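Local coordinates for acyl-CoA dehydrogenase domain protein Tcur3481 (PDB 6WY9) that binds FAD and probably oxidises acyl-CoA thioesters as a flavin-dependent dehydrogenase, at residues B[92-105]-B[209-223]. Residues are numbered along the deposited sequence; the frame is centred on the assembly and turned at random.
Sequences VAALAIAEHGTAEQ and RALGPAALPWTLDVA
Helix 92-100 and the first turns of helix 215-248 run roughly antiparallel, their short axes 9.9 Å apart at 143°, and around H100 the backbones are joined directly, G212 N donating a 2.8 Å bond to H100 O. W218 is the knob of this helix pair, seated among L95, A96, E99 and H100. With its CG anti to the backbone N (chi1 -167°), the indole reaches across to the other helix, where CZ3 and CH2 meet L95 O and CZ3 also meets A96 CA. E99 CB lies over the six-membered ring in a CH-pi contact. H100 presents its edge to the same face in a T-shaped pair, NE2 standing 3.0 Å from W218 CG with the ring planes at 67°. One face of the imidazole is covered by A215 CA, 3.8 Å from its centroid, and the other, toward its rim, by E99 CG, which together limit the ring's rotation; a water joins its ND1 to A214 N. Replacing W218 with an alanine would probably open a gap between the helices and leave the imidazole edge without its aromatic partner. In the acyl-CoA dehydrogenase fold, this contact ties the N-terminal helical domain to the point where the chain leaves the middle beta domain, at strand 206-210, and enters the C-terminal helical domain. Deeper in, A96 CB packs 3.3 Å from T219 OG1, whose hydroxyl is turned back onto A215 O, and V92 CG1 fits against T219 CG2, V222 CG1 and A223 CB. L211 CD2 lies against A96 O. Beyond it, Q105, which closes a capping box with T102, uses NE2 to bond A210 O at 3.1 Å from above the carbonyl plane, while its OE1 accepts from T102 N.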
# COMPACT_ATOMS: atom_id res chain seq x y z
N VAL B 92 -27.02 -8.37 17.60
CA VAL B 92 -26.27 -7.44 18.45
C VAL B 92 -27.22 -6.68 19.39
O VAL B 92 -26.94 -6.52 20.58
CB VAL B 92 -25.41 -6.47 17.59
CG1 VAL B 92 -24.78 -5.37 18.44
CG2 VAL B 92 -24.29 -7.25 16.80
N ALA B 93 -28.36 -6.22 18.88
CA ALA B 93 -29.31 -5.57 19.78
C ALA B 93 -29.75 -6.53 20.86
O ALA B 93 -29.87 -6.16 22.04
CB ALA B 93 -30.51 -5.02 19.02
N ALA B 94 -29.98 -7.80 20.49
CA ALA B 94 -30.49 -8.76 21.47
C ALA B 94 -29.44 -9.08 22.52
O ALA B 94 -29.76 -9.26 23.71
CB ALA B 94 -30.98 -10.04 20.78
N LEU B 95 -28.18 -9.19 22.10
CA LEU B 95 -27.09 -9.39 23.06
C LEU B 95 -26.93 -8.18 23.97
O LEU B 95 -26.64 -8.34 25.17
CB LEU B 95 -25.79 -9.70 22.31
CG LEU B 95 -25.68 -11.09 21.68
CD1 LEU B 95 -24.28 -11.22 20.96
CD2 LEU B 95 -25.83 -12.13 22.74
N ALA B 96 -27.12 -6.96 23.45
CA ALA B 96 -27.12 -5.78 24.32
C ALA B 96 -28.24 -5.86 25.35
O ALA B 96 -28.05 -5.47 26.52
CB ALA B 96 -27.28 -4.51 23.49
N ILE B 97 -29.42 -6.33 24.94
CA ILE B 97 -30.51 -6.46 25.91
C ILE B 97 -30.19 -7.53 26.93
O ILE B 97 -30.47 -7.40 28.13
CB ILE B 97 -31.85 -6.76 25.20
CG1 ILE B 97 -32.31 -5.51 24.44
CG2 ILE B 97 -32.91 -7.18 26.24
CD1 ILE B 97 -33.33 -5.80 23.33
N ALA B 98 -29.64 -8.64 26.44
CA ALA B 98 -29.38 -9.76 27.33
C ALA B 98 -28.39 -9.36 28.41
O ALA B 98 -28.55 -9.72 29.57
CB ALA B 98 -28.87 -10.96 26.53
N GLU B 99 -27.40 -8.56 28.04
CA GLU B 99 -26.33 -8.25 28.97
C GLU B 99 -26.53 -6.94 29.72
O GLU B 99 -25.88 -6.74 30.75
CB GLU B 99 -25.00 -8.21 28.22
CG GLU B 99 -23.79 -8.09 29.16
CD GLU B 99 -23.28 -9.43 29.69
OE1 GLU B 99 -22.32 -9.41 30.50
OE2 GLU B 99 -23.81 -10.50 29.31
N HIS B 100 -27.38 -6.03 29.23
CA HIS B 100 -27.52 -4.71 29.84
C HIS B 100 -28.96 -4.27 30.01
O HIS B 100 -29.19 -3.16 30.50
CB HIS B 100 -26.79 -3.65 29.01
CG HIS B 100 -25.33 -3.92 28.83
ND1 HIS B 100 -24.38 -3.56 29.77
CD2 HIS B 100 -24.65 -4.53 27.83
CE1 HIS B 100 -23.19 -3.93 29.34
NE2 HIS B 100 -23.33 -4.51 28.17
N GLY B 101 -29.95 -5.13 29.65
CA GLY B 101 -31.34 -4.74 29.75
C GLY B 101 -31.94 -5.00 31.12
O GLY B 101 -31.37 -5.73 31.93
N THR B 102 -33.09 -4.37 31.36
CA THR B 102 -33.94 -4.72 32.50
C THR B 102 -34.63 -6.06 32.25
O THR B 102 -34.64 -6.60 31.13
CB THR B 102 -35.01 -3.65 32.73
OG1 THR B 102 -35.94 -3.65 31.63
CG2 THR B 102 -34.39 -2.26 32.87
N ALA B 103 -35.24 -6.59 33.31
CA ALA B 103 -36.07 -7.77 33.18
C ALA B 103 -37.14 -7.56 32.11
O ALA B 103 -37.32 -8.40 31.23
CB ALA B 103 -36.71 -8.13 34.52
N GLU B 104 -37.84 -6.43 32.17
CA GLU B 104 -38.85 -6.12 31.15
C GLU B 104 -38.28 -6.17 29.74
O GLU B 104 -38.91 -6.71 28.82
CB GLU B 104 -39.46 -4.74 31.43
CG GLU B 104 -40.70 -4.41 30.62
CD GLU B 104 -40.65 -3.01 30.04
OE1 GLU B 104 -40.19 -2.86 28.89
OE2 GLU B 104 -41.05 -2.06 30.75
N GLN B 105 -37.08 -5.62 29.53
CA GLN B 105 -36.47 -5.65 28.20
C GLN B 105 -36.07 -7.06 27.80
O GLN B 105 -36.29 -7.47 26.66
CB GLN B 105 -35.28 -4.68 28.14
CG GLN B 105 -35.73 -3.24 28.38
CD GLN B 105 -34.60 -2.28 28.73
OE1 GLN B 105 -33.51 -2.69 29.12
NE2 GLN B 105 -34.87 -0.98 28.60
N ARG B 209 -36.69 3.91 26.97
CA ARG B 209 -36.27 3.31 28.22
C ARG B 209 -34.78 3.01 28.13
O ARG B 209 -34.32 2.47 27.12
CB ARG B 209 -37.03 2.01 28.49
CG ARG B 209 -38.53 2.13 28.37
CD ARG B 209 -39.08 2.98 29.49
NE ARG B 209 -38.90 2.34 30.79
CZ ARG B 209 -39.44 2.77 31.93
NH1 ARG B 209 -40.20 3.85 31.94
NH2 ARG B 209 -39.22 2.11 33.06
N ALA B 210 -34.04 3.36 29.17
CA ALA B 210 -32.59 3.17 29.13
C ALA B 210 -32.21 1.70 29.32
O ALA B 210 -32.90 0.94 30.01
CB ALA B 210 -31.91 4.03 30.20
N LEU B 211 -31.10 1.30 28.68
CA LEU B 211 -30.34 0.14 29.10
C LEU B 211 -29.33 0.57 30.18
O LEU B 211 -29.15 1.76 30.45
CB LEU B 211 -29.62 -0.52 27.91
CG LEU B 211 -30.44 -1.39 26.96
CD1 LEU B 211 -31.43 -0.51 26.21
CD2 LEU B 211 -29.53 -2.17 25.92
N GLY B 212 -28.67 -0.40 30.81
CA GLY B 212 -27.68 -0.11 31.83
C GLY B 212 -26.54 0.80 31.38
O GLY B 212 -26.29 1.02 30.19
N PRO B 213 -25.80 1.34 32.37
CA PRO B 213 -24.82 2.40 32.09
C PRO B 213 -23.71 2.01 31.14
O PRO B 213 -23.14 2.87 30.46
CB PRO B 213 -24.25 2.73 33.48
CG PRO B 213 -25.16 2.08 34.47
CD PRO B 213 -25.80 0.93 33.78
N ALA B 214 -23.33 0.74 31.11
CA ALA B 214 -22.24 0.30 30.25
C ALA B 214 -22.73 -0.15 28.86
O ALA B 214 -21.92 -0.62 28.06
CB ALA B 214 -21.46 -0.82 30.94
N ALA B 215 -24.02 0.01 28.56
CA ALA B 215 -24.56 -0.59 27.34
C ALA B 215 -23.93 -0.02 26.08
O ALA B 215 -23.67 -0.77 25.13
CB ALA B 215 -26.08 -0.41 27.29
N LEU B 216 -23.69 1.30 26.05
CA LEU B 216 -23.25 1.91 24.77
C LEU B 216 -21.86 1.45 24.38
O LEU B 216 -21.70 0.90 23.27
CB LEU B 216 -23.33 3.44 24.87
CG LEU B 216 -22.82 4.10 23.56
CD1 LEU B 216 -23.49 3.53 22.33
CD2 LEU B 216 -22.95 5.65 23.54
N PRO B 217 -20.82 1.64 25.20
CA PRO B 217 -19.49 1.19 24.75
C PRO B 217 -19.44 -0.31 24.53
O PRO B 217 -18.77 -0.77 23.62
CB PRO B 217 -18.54 1.64 25.88
CG PRO B 217 -19.45 2.21 27.00
CD PRO B 217 -20.87 1.98 26.64
N TRP B 218 -20.17 -1.09 25.35
CA TRP B 218 -20.23 -2.53 25.13
C TRP B 218 -20.85 -2.85 23.77
O TRP B 218 -20.34 -3.69 23.00
CB TRP B 218 -21.04 -3.17 26.24
CG TRP B 218 -20.95 -4.61 26.32
CD1 TRP B 218 -20.05 -5.33 27.04
CD2 TRP B 218 -21.82 -5.56 25.70
NE1 TRP B 218 -20.30 -6.68 26.90
CE2 TRP B 218 -21.38 -6.84 26.08
CE3 TRP B 218 -22.93 -5.45 24.86
CZ2 TRP B 218 -22.01 -8.01 25.65
CZ3 TRP B 218 -23.56 -6.61 24.43
CH2 TRP B 218 -23.10 -7.87 24.84
N THR B 219 -21.97 -2.20 23.46
CA THR B 219 -22.63 -2.51 22.21
C THR B 219 -21.77 -2.10 21.02
O THR B 219 -21.73 -2.80 20.01
CB THR B 219 -24.01 -1.84 22.18
OG1 THR B 219 -24.79 -2.36 23.25
CG2 THR B 219 -24.74 -2.18 20.88
N LEU B 220 -21.03 -1.00 21.13
CA LEU B 220 -20.15 -0.60 20.03
C LEU B 220 -19.03 -1.62 19.81
O LEU B 220 -18.70 -1.95 18.66
CB LEU B 220 -19.58 0.80 20.29
CG LEU B 220 -20.60 1.95 20.27
CD1 LEU B 220 -19.96 3.21 20.82
CD2 LEU B 220 -21.15 2.20 18.87
N ASP B 221 -18.43 -2.13 20.89
CA ASP B 221 -17.40 -3.17 20.73
C ASP B 221 -17.96 -4.45 20.10
O ASP B 221 -17.32 -5.07 19.23
CB ASP B 221 -16.78 -3.48 22.08
CG ASP B 221 -15.74 -2.45 22.46
OD1 ASP B 221 -15.33 -1.66 21.58
OD2 ASP B 221 -15.33 -2.46 23.63
N VAL B 222 -19.13 -4.88 20.55
CA VAL B 222 -19.76 -6.07 19.99
C VAL B 222 -20.13 -5.85 18.53
O VAL B 222 -19.93 -6.74 17.69
CB VAL B 222 -20.99 -6.46 20.81
CG1 VAL B 222 -21.84 -7.53 20.04
CG2 VAL B 222 -20.58 -6.94 22.19
N ALA B 223 -20.70 -4.69 18.21
CA ALA B 223 -21.08 -4.40 16.82
C ALA B 223 -19.86 -4.38 15.90
O ALA B 223 -19.92 -4.85 14.75
CB ALA B 223 -21.81 -3.06 16.72
O HOH W 1 -24.76 -1.64 31.91